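Local coordinates for protein Vlm2 (Streptomyces tsusimaensis, PDB 6ECB) that is a valinomycin synthetase subunit, represented here by its thioesterase domain, an alpha/beta-hydrolase unit that probably releases the finished depsipeptide from its phosphopantetheine carrier, at residues 129-134 / 233-238; 116-121 / 227-232; 238-243 / 291-296; 41-46 / 65-70. All blocks are in the same frame, centred on the assembly; numbering follows the deposited sequence.

All four contacts belong to one alpha/beta-hydrolase domain. Contacts 1, 3 and 4 reach its central sheet, with contact 4 joining strands 40-44 and 67-71 and contact 1 starting the pairing of 134-137 with 237-241. Contact 3 continues from contact 1 through the shared His238 and ties the same strand to helix 281-293, about 14 Å away, centre to centre. Contact 2 anchors helix 112-126 to the loop before strand 237-241; Leu233 CB of contact 1 packs 3.6 Å from Phe118 CE2 of contact 2. Contact 2 also touches contact 4, where Ile116 CD1 comes 3.4 Å from Pro45 O. Helix 112-126 follows a probable nucleophile elbow at Ser111, whose likely triad partners are Asp138 and His273.

Contact 1. Residues 129-134 / 233-238; sequences IRPKGL and LDIPIH
Ile235 packs its CD1 on the peptide of Gly133, 3.6 Å from Gly133 C, and crosses Pro131 at about a right angle, CD1 against CB. Its CG2 branch sits over the centre of one face of the Arg130 guanidinium, 3.8 Å from Arg130 CZ. With chi1 at 62°, CG1 is wedged between the backbone N and the carbonyl carbon, which leaves CG2 pointing at the arginine. An alanine at this position would lose both branches, and is likely to leave a gap beside Gly133 and one guanidinium face without its apolar support. The arginine itself stretches out over this methyl to a salt bridge, Arg130 NH1 to Asp234 OD2 at 3.2 Å. The bond is straight and in the guanidinium plane, yet it meets the carboxylate from above, the two planes being turned 74° apart.

Further along, the chains settle into parallel pairing: Leu134 N donates to Pro236 O at 2.9 Å, and His238 N to Leu134 O at 2.8 Å, so Leu134 grips the partner segment through both its N and its O. Leu134 CD2 touches Leu233 CD2 at 3.7 Å, the two side chains crossing steeply. This is where strands 134-137 and 237-241 first join; Leu134 and Leu233 both pack against Phe118 of helix 112-126, while Gly133 is hydrogen-bonded through its backbone to Ile107 of strand 105-110.

Contact 2. Residues 116-121 / 227-232; sequences IAFYLA and VLPQRK
Tyr119 OH donates a short hydrogen bond to Leu228 O, 2.6 Å long, approaching at a C=O...donor angle of 139° and tilted 32° from the carbonyl plane. The carbonyl lies at the edge of the tyrosine ring, and Val227 O also comes up to the ring edge, 3.5 Å from Tyr119 CE1. Two successive carbonyls where helix 224-227 gives way to loop thus line the phenol. A phenylalanine in its place would lack the hydroxyl and would probably leave Leu228 O without this donor and the loop less firmly tied to helix 112-126.

One residue earlier, Phe118 meets the loop differently. Its CG stands anti to the backbone N (chi1 179°), sending the ring out from the helix to Pro229. Pro229 CB makes a CH-pi contact over one face, 3.9 Å from the ring centroid but shifted toward the rim. At the ring edge, Arg231 O approaches Phe118 CZ at 3.3 Å; this buried carbonyl has no hydrogen-bonding partner in the model. The Arg231 guanidinium forms a salt bridge with Asp126 farther along the same helix. Helix 112-126 is probably the one that follows the nucleophile elbow in alpha/beta hydrolases, and here its Phe118 and Tyr119 fasten the loop that leads into strand 237-241.

Contact 3. Residues 238-243 / 291-296; sequences HVFRTK and RHCGLP
Cys293 SG stands almost squarely over the His238 imidazole, 3.6 Å from the ring centroid and only 14° off the ring normal. The same sulfur meets Phe240 quite differently: it lies in the plane of that ring, at its edge, with Phe240 CZ the closest ring atom at 4.0 Å. One thiol therefore serves as a sulfur-aromatic partner to two rings, face-on to the first and edge-on to the second. Cys293 SG lies anti to its own carbonyl carbon (chi1 -64°), a setting that directs it from the last turn of the helix toward the strand.

The two aromatic residues are next-but-one neighbours on strand 237-241, so both side chains leave the same face of the sheet, and helix 281-293 of the alpha/beta-hydrolase fold packs there with its C-terminal end. His292 adds its CB, which touches His238 CD2 and Phe240 CZ, each at 4.1 Å. The two imidazoles do not meet directly. A water in the plane of both rings bridges them, 3.0 Å from His238 NE2 and 3.0 Å from His292 ND1. Phe240 also packs on Ile135 and Leu137 of strand 134-137, while Cys293 O is hydrogen-bonded to the hydroxyl of Tyr106.

Contact 4. Residues 41-46 / 65-70; sequences IVFAPP and GEIHGV
Strands 40-44 and 67-71 are the two parallel strands of a beta-alpha-beta unit, linked through helix 55-60, within the central sheet of the alpha/beta-hydrolase fold. The short segments run at 23° to each other, and four backbone hydrogen bonds zip them together. Ile41 N donates to Glu66 O at 3.1 Å, His68 N to Ile41 O, Phe43 N to His68 O, and Val70 N to Phe43 O, the last three at 2.8 to 2.9 Å. Ile41 and Phe43 thus use both N and O toward the neighbour, while Val42 turns its backbone to strand 105-110 on the other flank.

Side chains pair on each face. On one, Phe43 and Ile67 lie side by side and point the same way, with Ile67 CG2 at the ring edge, 3.8 Å from Phe43 CE2. Ile41 CG2, from the same strand as Phe43, sits over the centre of one face of that ring, and Tyr54 also stacks on Phe43. On the other face Val42 CG1 meets Val70 CG2 at 3.8 Å, close to helix 86-97. Val42 CG1 is anti to the backbone N (chi1 179°), which brings it to Val70. Past the last strand bond, the Pro45 ring packs closely on a carbonyl oxygen, CD 3.2 Å from Val70 O, and a water donates to both Phe43 O, at 3.2 Å, and Val70 O, at 3.0 Å.

Contact 1. Residues 129-134 / 233-238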
loop_
_atom_site.group_PDB
_atom_site.type_symbol
_atom_site.label_atom_id
_atom_site.label_comp_id
_atom_site.label_asym_id
_atom_site.label_seq_id
_atom_site.Cartn_x
_atom_site.Cartn_y
_atom_site.Cartn_z
ATOM N N ILE A 129 -2.582 21.806 -1.579
ATOM C CA ILE A 129 -3.306 20.778 -2.328
ATOM C C ILE A 129 -4.095 19.967 -1.321
ATOM O O ILE A 129 -3.504 19.370 -0.413
ATOM C CB ILE A 129 -2.346 19.873 -3.106
ATOM C CG1 ILE A 129 -1.498 20.727 -4.058
ATOM C CG2 ILE A 129 -3.109 18.752 -3.837
ATOM C CD1 ILE A 129 -0.337 19.927 -4.677
ATOM N N ARG A 130 -5.411 19.901 -1.493
ATOM C CA ARG A 130 -6.257 19.264 -0.489
ATOM C C ARG A 130 -6.936 18.012 -1.027
ATOM O O ARG A 130 -7.942 18.108 -1.758
ATOM C CB ARG A 130 -7.304 20.254 0.014
ATOM C CG ARG A 130 -8.138 19.717 1.177
ATOM C CD ARG A 130 -9.233 20.697 1.571
ATOM N NE ARG A 130 -10.011 20.189 2.705
ATOM C CZ ARG A 130 -9.672 20.332 3.988
ATOM N NH1 ARG A 130 -8.583 21.008 4.356
ATOM N NH2 ARG A 130 -10.456 19.808 4.922
ATOM N N PRO A 131 -6.444 16.826 -0.683
ATOM C CA PRO A 131 -7.147 15.597 -1.072
ATOM C C PRO A 131 -8.522 15.543 -0.416
ATOM O O PRO A 131 -8.795 16.204 0.594
ATOM C CB PRO A 131 -6.237 14.479 -0.545
ATOM C CG PRO A 131 -4.882 15.134 -0.344
ATOM C CD PRO A 131 -5.240 16.543 0.110
ATOM N N LYS A 132 -9.378 14.706 -0.999
ATOM C CA LYS A 132 -10.717 14.487 -0.472
ATOM C C LYS A 132 -10.701 13.829 0.900
ATOM O O LYS A 132 -11.585 14.097 1.718
ATOM C CB LYS A 132 -11.494 13.625 -1.460
ATOM C CG LYS A 132 -12.958 13.447 -1.127
ATOM C CD LYS A 132 -13.655 12.775 -2.295
ATOM C CE LYS A 132 -15.056 12.383 -1.940
ATOM N NZ LYS A 132 -15.848 13.574 -1.732
ATOM N N GLY A 133 -9.721 12.980 1.170
ATOM C CA GLY A 133 -9.679 12.227 2.412
ATOM C C GLY A 133 -8.501 11.284 2.385
ATOM O O GLY A 133 -7.804 11.143 1.370
ATOM N N LEU A 134 -8.280 10.653 3.528
ATOM C CA LEU A 134 -7.255 9.632 3.689
ATOM C C LEU A 134 -7.928 8.298 3.963
ATOM O O LEU A 134 -8.756 8.194 4.870
ATOM C CB LEU A 134 -6.312 9.986 4.832
ATOM C CG LEU A 134 -5.299 8.929 5.261
ATOM C CD1 LEU A 134 -4.234 8.775 4.184
ATOM C CD2 LEU A 134 -4.639 9.356 6.560
ATOM N N LEU A 233 -4.252 15.661 10.886
ATOM C CA LEU A 233 -4.512 15.834 9.465
ATOM C C LEU A 233 -5.880 16.463 9.292
ATOM O O LEU A 233 -6.859 16.032 9.902
ATOM C CB LEU A 233 -4.440 14.477 8.756
ATOM C CG LEU A 233 -4.657 14.478 7.267
ATOM C CD1 LEU A 233 -3.528 15.181 6.536
ATOM C CD2 LEU A 233 -4.784 13.040 6.784
ATOM N N ASP A 234 -5.947 17.514 8.472
ATOM C CA ASP A 234 -7.146 18.315 8.348
ATOM C C ASP A 234 -8.024 17.893 7.171
ATOM O O ASP A 234 -8.608 18.752 6.509
ATOM C CB ASP A 234 -6.742 19.789 8.207
ATOM C CG ASP A 234 -7.923 20.722 8.231
ATOM O OD1 ASP A 234 -8.809 20.493 9.060
ATOM O OD2 ASP A 234 -7.976 21.664 7.410
ATOM N N ILE A 235 -8.053 16.606 6.833
ATOM C CA ILE A 235 -9.061 16.052 5.935
ATOM C C ILE A 235 -9.631 14.800 6.595
ATOM O O ILE A 235 -9.024 14.257 7.519
ATOM C CB ILE A 235 -8.468 15.700 4.551
ATOM C CG1 ILE A 235 -7.376 14.628 4.673
ATOM C CG2 ILE A 235 -7.920 16.965 3.880
ATOM C CD1 ILE A 235 -6.758 14.264 3.298
ATOM N N PRO A 236 -10.792 14.324 6.152
ATOM C CA PRO A 236 -11.401 13.171 6.832
ATOM C C PRO A 236 -10.580 11.917 6.614
ATOM O O PRO A 236 -10.016 11.701 5.541
ATOM C CB PRO A 236 -12.777 13.037 6.170
ATOM C CG PRO A 236 -12.979 14.277 5.395
ATOM C CD PRO A 236 -11.685 14.905 5.142
ATOM N N ILE A 237 -10.554 11.073 7.639
ATOM C CA ILE A 237 -9.861 9.794 7.596
ATOM C C ILE A 237 -10.901 8.683 7.654
ATOM O O ILE A 237 -11.831 8.736 8.471
ATOM C CB ILE A 237 -8.870 9.670 8.755
ATOM C CG1 ILE A 237 -7.898 10.827 8.730
ATOM C CG2 ILE A 237 -8.157 8.344 8.685
ATOM C CD1 ILE A 237 -6.928 10.805 9.861
ATOM N N HIS A 238 -10.753 7.681 6.778
ATOM C CA HIS A 238 -11.554 6.463 6.817
ATOM C C HIS A 238 -10.603 5.314 7.072
ATOM O O HIS A 238 -9.674 5.117 6.291
ATOM C CB HIS A 238 -12.278 6.181 5.510
ATOM C CG HIS A 238 -13.593 6.875 5.389
ATOM N ND1 HIS A 238 -13.674 8.196 5.033
ATOM C CD2 HIS A 238 -14.869 6.456 5.604
ATOM C CE1 HIS A 238 -14.940 8.567 5.006
ATOM N NE2 HIS A 238 -15.691 7.530 5.356
#

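Contact 2. Residues 116-121 / 227-232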
loop_
_atom_site.group_PDB
_atom_site.type_symbol
_atom_site.label_atom_id
_atom_site.label_comp_id
_atom_site.label_asym_id
_atom_site.label_seq_id
_atom_site.Cartn_x
_atom_site.Cartn_y
_atom_site.Cartn_z
ATOM N N ILE A 116 2.837 6.156 4.993
ATOM C CA ILE A 116 3.304 7.031 3.937
ATOM C C ILE A 116 2.165 7.922 3.455
ATOM O O ILE A 116 2.340 9.127 3.252
ATOM C CB ILE A 116 3.903 6.213 2.777
ATOM C CG1 ILE A 116 5.177 5.516 3.250
ATOM C CG2 ILE A 116 4.229 7.150 1.612
ATOM C CD1 ILE A 116 5.729 4.520 2.234
ATOM N N ALA A 117 0.983 7.337 3.272
ATOM C CA ALA A 117 -0.176 8.092 2.802
ATOM C C ALA A 117 -0.552 9.208 3.769
ATOM O O ALA A 117 -0.891 10.320 3.344
ATOM C CB ALA A 117 -1.348 7.138 2.605
ATOM N N PHE A 118 -0.507 8.931 5.075
ATOM C CA PHE A 118 -0.798 9.989 6.048
ATOM C C PHE A 118 0.163 11.158 5.879
ATOM O O PHE A 118 -0.244 12.328 5.768
ATOM C CB PHE A 118 -0.715 9.432 7.482
ATOM C CG PHE A 118 -0.973 10.490 8.538
ATOM C CD1 PHE A 118 0.045 11.317 8.987
ATOM C CD2 PHE A 118 -2.260 10.693 9.029
ATOM C CE1 PHE A 118 -0.220 12.319 9.928
ATOM C CE2 PHE A 118 -2.522 11.690 9.955
ATOM C CZ PHE A 118 -1.518 12.501 10.395
ATOM N N TYR A 119 1.462 10.859 5.821
ATOM C CA TYR A 119 2.449 11.921 5.729
ATOM C C TYR A 119 2.422 12.599 4.356
ATOM O O TYR A 119 2.627 13.819 4.266
ATOM C CB TYR A 119 3.830 11.361 6.023
ATOM C CG TYR A 119 4.205 11.378 7.488
ATOM C CD1 TYR A 119 3.874 10.332 8.326
ATOM C CD2 TYR A 119 4.957 12.415 8.005
ATOM C CE1 TYR A 119 4.226 10.340 9.650
ATOM C CE2 TYR A 119 5.331 12.421 9.335
ATOM C CZ TYR A 119 4.945 11.384 10.151
ATOM O OH TYR A 119 5.329 11.390 11.488
ATOM N N LEU A 120 2.149 11.824 3.302
ATOM C CA LEU A 120 1.952 12.363 1.953
ATOM C C LEU A 120 0.828 13.392 1.951
ATOM O O LEU A 120 0.973 14.521 1.442
ATOM C CB LEU A 120 1.610 11.185 1.013
ATOM C CG LEU A 120 1.636 11.286 -0.474
ATOM C CD1 LEU A 120 1.495 9.854 -0.991
ATOM C CD2 LEU A 120 0.537 12.194 -0.905
ATOM N N ALA A 121 -0.301 13.022 2.538
ATOM C CA ALA A 121 -1.420 13.953 2.637
ATOM C C ALA A 121 -1.032 15.215 3.396
ATOM O O ALA A 121 -1.415 16.324 2.993
ATOM C CB ALA A 121 -2.610 13.263 3.292
ATOM N N VAL A 227 7.752 6.570 11.710
ATOM C CA VAL A 227 6.566 6.513 10.859
ATOM C C VAL A 227 5.294 6.870 11.626
ATOM O O VAL A 227 4.259 7.118 11.001
ATOM C CB VAL A 227 6.384 5.141 10.169
ATOM C CG1 VAL A 227 7.702 4.694 9.495
ATOM C CG2 VAL A 227 5.894 4.079 11.116
ATOM N N LEU A 228 5.348 6.938 12.950
ATOM C CA LEU A 228 4.178 7.345 13.723
ATOM C C LEU A 228 3.730 8.749 13.318
ATOM O O LEU A 228 4.563 9.660 13.216
ATOM C CB LEU A 228 4.516 7.316 15.219
ATOM C CG LEU A 228 3.330 7.615 16.149
ATOM C CD1 LEU A 228 2.398 6.411 16.207
ATOM C CD2 LEU A 228 3.819 7.995 17.546
ATOM N N PRO A 229 2.439 8.967 13.064
ATOM C CA PRO A 229 1.964 10.330 12.835
ATOM C C PRO A 229 2.324 11.238 14.005
ATOM O O PRO A 229 2.388 10.808 15.154
ATOM C CB PRO A 229 0.449 10.146 12.693
ATOM C CG PRO A 229 0.293 8.769 12.151
ATOM C CD PRO A 229 1.392 7.967 12.798
ATOM N N GLN A 230 2.560 12.503 13.691
ATOM C CA GLN A 230 2.984 13.475 14.698
ATOM C C GLN A 230 2.264 14.812 14.592
ATOM O O GLN A 230 2.686 15.773 15.244
ATOM C CB GLN A 230 4.488 13.742 14.604
ATOM C CG GLN A 230 5.377 12.613 15.070
ATOM C CD GLN A 230 5.206 12.285 16.547
ATOM O OE1 GLN A 230 4.509 12.991 17.283
ATOM N NE2 GLN A 230 5.843 11.207 16.986
ATOM N N ARG A 231 1.231 14.919 13.766
ATOM C CA ARG A 231 0.378 16.099 13.712
ATOM C C ARG A 231 -1.014 15.632 13.324
ATOM O O ARG A 231 -1.217 14.467 12.970
ATOM C CB ARG A 231 0.916 17.146 12.730
ATOM C CG ARG A 231 0.852 16.735 11.273
ATOM C CD ARG A 231 1.462 17.812 10.394
ATOM N NE ARG A 231 0.469 18.484 9.561
ATOM C CZ ARG A 231 0.779 19.390 8.638
ATOM N NH1 ARG A 231 2.049 19.722 8.451
ATOM N NH2 ARG A 231 -0.173 19.951 7.899
ATOM N N LYS A 232 -1.991 16.520 13.450
ATOM C CA LYS A 232 -3.338 16.163 13.054
ATOM C C LYS A 232 -3.540 16.521 11.587
ATOM O O LYS A 232 -3.076 17.561 11.109
ATOM C CB LYS A 232 -4.390 16.858 13.893
ATOM C CG LYS A 232 -4.363 16.516 15.385
ATOM C CD LYS A 232 -5.695 16.880 15.967
ATOM C CE LYS A 232 -5.776 16.694 17.459
ATOM N NZ LYS A 232 -7.201 16.686 17.861
#

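Contact 3. Residues 238-243 / 291-296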
loop_
_atom_site.group_PDB
_atom_site.type_symbol
_atom_site.label_atom_id
_atom_site.label_comp_id
_atom_site.label_asym_id
_atom_site.label_seq_id
_atom_site.Cartn_x
_atom_site.Cartn_y
_atom_site.Cartn_z
ATOM N N HIS A 238 -10.753 7.681 6.778
ATOM C CA HIS A 238 -11.554 6.463 6.817
ATOM C C HIS A 238 -10.603 5.314 7.072
ATOM O O HIS A 238 -9.674 5.117 6.291
ATOM C CB HIS A 238 -12.278 6.181 5.510
ATOM C CG HIS A 238 -13.593 6.875 5.389
ATOM N ND1 HIS A 238 -13.674 8.196 5.033
ATOM C CD2 HIS A 238 -14.869 6.456 5.604
ATOM C CE1 HIS A 238 -14.940 8.567 5.006
ATOM N NE2 HIS A 238 -15.691 7.530 5.356
ATOM N N VAL A 239 -10.835 4.568 8.146
ATOM C CA VAL A 239 -9.996 3.446 8.546
ATOM C C VAL A 239 -10.799 2.172 8.308
ATOM O O VAL A 239 -11.868 1.991 8.900
ATOM C CB VAL A 239 -9.603 3.553 10.031
ATOM C CG1 VAL A 239 -8.711 2.387 10.465
ATOM C CG2 VAL A 239 -8.926 4.893 10.333
ATOM N N PHE A 240 -10.301 1.295 7.458
ATOM C CA PHE A 240 -10.937 0.015 7.168
ATOM C C PHE A 240 -10.089 -1.041 7.860
ATOM O O PHE A 240 -8.914 -1.202 7.519
ATOM C CB PHE A 240 -11.017 -0.229 5.652
ATOM C CG PHE A 240 -11.898 0.760 4.941
ATOM C CD1 PHE A 240 -11.392 2.000 4.539
ATOM C CD2 PHE A 240 -13.233 0.485 4.719
ATOM C CE1 PHE A 240 -12.211 2.924 3.934
ATOM C CE2 PHE A 240 -14.064 1.414 4.105
ATOM C CZ PHE A 240 -13.537 2.642 3.708
ATOM N N ARG A 241 -10.676 -1.743 8.833
ATOM C CA ARG A 241 -9.892 -2.638 9.672
ATOM C C ARG A 241 -10.481 -4.037 9.681
ATOM O O ARG A 241 -11.696 -4.216 9.838
ATOM C CB ARG A 241 -9.804 -2.120 11.124
ATOM C CG ARG A 241 -11.142 -1.824 11.721
ATOM C CD ARG A 241 -11.074 -1.635 13.245
ATOM N NE ARG A 241 -12.324 -1.078 13.748
ATOM C CZ ARG A 241 -12.430 -0.315 14.831
ATOM N NH1 ARG A 241 -11.362 -0.025 15.573
ATOM N NH2 ARG A 241 -13.610 0.159 15.172
ATOM N N THR A 242 -9.590 -5.015 9.572
ATOM C CA THR A 242 -9.980 -6.408 9.735
ATOM C C THR A 242 -10.164 -6.703 11.225
ATOM O O THR A 242 -9.774 -5.911 12.097
ATOM C CB THR A 242 -8.953 -7.352 9.103
ATOM O OG1 THR A 242 -7.655 -7.194 9.700
ATOM C CG2 THR A 242 -8.847 -7.104 7.600
ATOM N N LYS A 243 -10.777 -7.845 11.506
ATOM C CA LYS A 243 -11.240 -8.163 12.856
ATOM C C LYS A 243 -10.626 -9.440 13.409
ATOM O O LYS A 243 -11.181 -10.038 14.328
ATOM C CB LYS A 243 -12.762 -8.237 12.887
ATOM C CG LYS A 243 -13.453 -6.933 12.489
ATOM C CD LYS A 243 -12.875 -5.678 13.204
ATOM C CE LYS A 243 -12.992 -5.762 14.730
ATOM N NZ LYS A 243 -14.411 -5.850 15.186
ATOM N N ARG A 291 -19.034 2.005 -0.848
ATOM C CA ARG A 291 -20.177 2.500 -0.084
ATOM C C ARG A 291 -19.807 3.711 0.755
ATOM O O ARG A 291 -20.583 4.674 0.840
ATOM C CB ARG A 291 -20.715 1.394 0.823
ATOM C CG ARG A 291 -21.873 1.831 1.726
ATOM C CD ARG A 291 -22.306 0.691 2.659
ATOM N NE ARG A 291 -22.360 -0.594 1.956
ATOM C CZ ARG A 291 -22.418 -1.780 2.556
ATOM N NH1 ARG A 291 -22.436 -1.860 3.883
ATOM N NH2 ARG A 291 -22.452 -2.888 1.827
ATOM N N HIS A 292 -18.651 3.660 1.420
ATOM C CA HIS A 292 -18.274 4.692 2.371
ATOM C C HIS A 292 -17.555 5.869 1.740
ATOM O O HIS A 292 -17.669 6.988 2.261
ATOM C CB HIS A 292 -17.406 4.095 3.475
ATOM C CG HIS A 292 -18.173 3.243 4.422
ATOM N ND1 HIS A 292 -18.833 3.760 5.518
ATOM C CD2 HIS A 292 -18.401 1.911 4.435
ATOM C CE1 HIS A 292 -19.432 2.778 6.166
ATOM N NE2 HIS A 292 -19.188 1.646 5.531
ATOM N N CYS A 293 -16.834 5.657 0.640
ATOM C CA CYS A 293 -15.973 6.681 0.065
ATOM C C CYS A 293 -16.225 6.975 -1.398
ATOM O O CYS A 293 -15.796 8.032 -1.869
ATOM C CB CYS A 293 -14.501 6.292 0.226
ATOM S SG CYS A 293 -13.995 6.208 1.966
ATOM N N GLY A 294 -16.866 6.081 -2.143
ATOM C CA GLY A 294 -17.034 6.249 -3.567
ATOM C C GLY A 294 -18.360 6.884 -3.933
ATOM O O GLY A 294 -19.117 7.376 -3.094
ATOM N N LEU A 295 -18.632 6.862 -5.211
ATOM C CA LEU A 295 -19.866 7.413 -5.740
ATOM C C LEU A 295 -20.982 6.398 -5.534
ATOM O O LEU A 295 -20.814 5.226 -5.890
ATOM C CB LEU A 295 -19.679 7.715 -7.220
ATOM C CG LEU A 295 -20.710 8.510 -8.002
ATOM C CD1 LEU A 295 -20.801 9.911 -7.467
ATOM C CD2 LEU A 295 -20.278 8.513 -9.449
ATOM N N PRO A 296 -22.116 6.790 -4.936
ATOM C CA PRO A 296 -23.236 5.845 -4.793
ATOM C C PRO A 296 -23.632 5.137 -6.093
ATOM O O PRO A 296 -23.649 5.749 -7.162
ATOM C CB PRO A 296 -24.387 6.731 -4.291
ATOM C CG PRO A 296 -23.899 8.155 -4.402
ATOM C CD PRO A 296 -22.415 8.088 -4.311
HETATM O O HOH W 1 -18.570 6.700 5.903
#

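Contact 4. Residues 41-46 / 65-70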
loop_
_atom_site.group_PDB
_atom_site.type_symbol
_atom_site.label_atom_id
_atom_site.label_comp_id
_atom_site.label_asym_id
_atom_site.label_seq_id
_atom_site.Cartn_x
_atom_site.Cartn_y
_atom_site.Cartn_z
ATOM N N ILE A 41 -8.414 7.768 -6.345
ATOM C CA ILE A 41 -7.566 7.356 -5.234
ATOM C C ILE A 41 -6.144 7.239 -5.748
ATOM O O ILE A 41 -5.908 6.658 -6.823
ATOM C CB ILE A 41 -7.930 5.991 -4.596
ATOM C CG1 ILE A 41 -9.400 5.882 -4.246
ATOM C CG2 ILE A 41 -7.040 5.771 -3.358
ATOM C CD1 ILE A 41 -9.793 4.399 -3.902
ATOM N N VAL A 42 -5.205 7.760 -4.962
ATOM C CA VAL A 42 -3.777 7.525 -5.150
ATOM C C VAL A 42 -3.308 6.706 -3.960
ATOM O O VAL A 42 -3.338 7.183 -2.811
ATOM C CB VAL A 42 -2.966 8.826 -5.238
ATOM C CG1 VAL A 42 -1.498 8.484 -5.403
ATOM C CG2 VAL A 42 -3.457 9.705 -6.393
ATOM N N PHE A 43 -2.848 5.490 -4.239
ATOM C CA PHE A 43 -2.302 4.607 -3.221
ATOM C C PHE A 43 -0.791 4.751 -3.095
ATOM O O PHE A 43 -0.071 4.684 -4.084
ATOM C CB PHE A 43 -2.627 3.154 -3.552
ATOM C CG PHE A 43 -4.078 2.779 -3.337
ATOM C CD1 PHE A 43 -4.575 2.650 -2.059
ATOM C CD2 PHE A 43 -4.917 2.542 -4.408
ATOM C CE1 PHE A 43 -5.901 2.292 -1.851
ATOM C CE2 PHE A 43 -6.234 2.172 -4.204
ATOM C CZ PHE A 43 -6.709 2.034 -2.927
ATOM N N ALA A 44 -0.327 4.868 -1.876
ATOM C CA ALA A 44 1.079 4.847 -1.521
ATOM C C ALA A 44 1.515 3.411 -1.270
ATOM O O ALA A 44 0.756 2.621 -0.691
ATOM C CB ALA A 44 1.342 5.695 -0.278
ATOM N N PRO A 45 2.727 3.036 -1.668
ATOM C CA PRO A 45 3.118 1.628 -1.606
ATOM C C PRO A 45 3.554 1.198 -0.214
ATOM O O PRO A 45 4.155 1.977 0.536
ATOM C CB PRO A 45 4.302 1.556 -2.589
ATOM C CG PRO A 45 4.941 2.898 -2.479
ATOM C CD PRO A 45 3.767 3.869 -2.311
ATOM N N PRO A 46 3.350 -0.081 0.128
ATOM C CA PRO A 46 3.888 -0.628 1.368
ATOM C C PRO A 46 5.375 -0.930 1.215
ATOM O O PRO A 46 5.974 -0.574 0.191
ATOM C CB PRO A 46 3.081 -1.907 1.554
ATOM C CG PRO A 46 2.941 -2.387 0.189
ATOM C CD PRO A 46 2.707 -1.147 -0.669
ATOM N N GLY A 65 -13.303 6.793 -9.981
ATOM C CA GLY A 65 -12.893 7.137 -11.319
ATOM C C GLY A 65 -11.485 6.644 -11.593
ATOM O O GLY A 65 -11.275 5.504 -12.021
ATOM N N GLU A 66 -10.505 7.502 -11.358
ATOM C CA GLU A 66 -9.114 7.180 -11.647
ATOM C C GLU A 66 -8.452 6.641 -10.391
ATOM O O GLU A 66 -8.413 7.332 -9.367
ATOM C CB GLU A 66 -8.375 8.426 -12.112
ATOM C CG GLU A 66 -8.928 9.010 -13.394
ATOM C CD GLU A 66 -8.079 10.151 -13.910
ATOM O OE1 GLU A 66 -7.123 10.558 -13.210
ATOM O OE2 GLU A 66 -8.371 10.636 -15.014
ATOM N N ILE A 67 -7.903 5.440 -10.483
ATOM C CA ILE A 67 -7.145 4.842 -9.393
ATOM C C ILE A 67 -5.696 4.744 -9.831
ATOM O O ILE A 67 -5.392 4.102 -10.843
ATOM C CB ILE A 67 -7.682 3.463 -9.014
ATOM C CG1 ILE A 67 -9.150 3.581 -8.609
ATOM C CG2 ILE A 67 -6.884 2.903 -7.863
ATOM C CD1 ILE A 67 -9.851 2.281 -8.615
ATOM N N HIS A 68 -4.815 5.364 -9.063
ATOM C CA HIS A 68 -3.386 5.330 -9.303
ATOM C C HIS A 68 -2.683 4.722 -8.105
ATOM O O HIS A 68 -3.182 4.768 -6.979
ATOM C CB HIS A 68 -2.794 6.719 -9.508
ATOM C CG HIS A 68 -3.260 7.395 -10.752
ATOM N ND1 HIS A 68 -4.327 8.270 -10.773
ATOM C CD2 HIS A 68 -2.787 7.337 -12.016
ATOM C CE1 HIS A 68 -4.476 8.733 -12.003
ATOM N NE2 HIS A 68 -3.563 8.173 -12.777
ATOM N N GLY A 69 -1.489 4.191 -8.347
ATOM C CA GLY A 69 -0.552 3.930 -7.271
ATOM C C GLY A 69 0.773 4.599 -7.580
ATOM O O GLY A 69 1.134 4.807 -8.738
ATOM N N VAL A 70 1.496 4.941 -6.524
ATOM C CA VAL A 70 2.844 5.467 -6.673
ATOM C C VAL A 70 3.824 4.321 -6.511
ATOM O O VAL A 70 3.822 3.628 -5.494
ATOM C CB VAL A 70 3.137 6.571 -5.659
ATOM C CG1 VAL A 70 4.553 7.065 -5.863
ATOM C CG2 VAL A 70 2.155 7.702 -5.832
HETATM O O HOH W 2 1.459 1.954 -4.696
#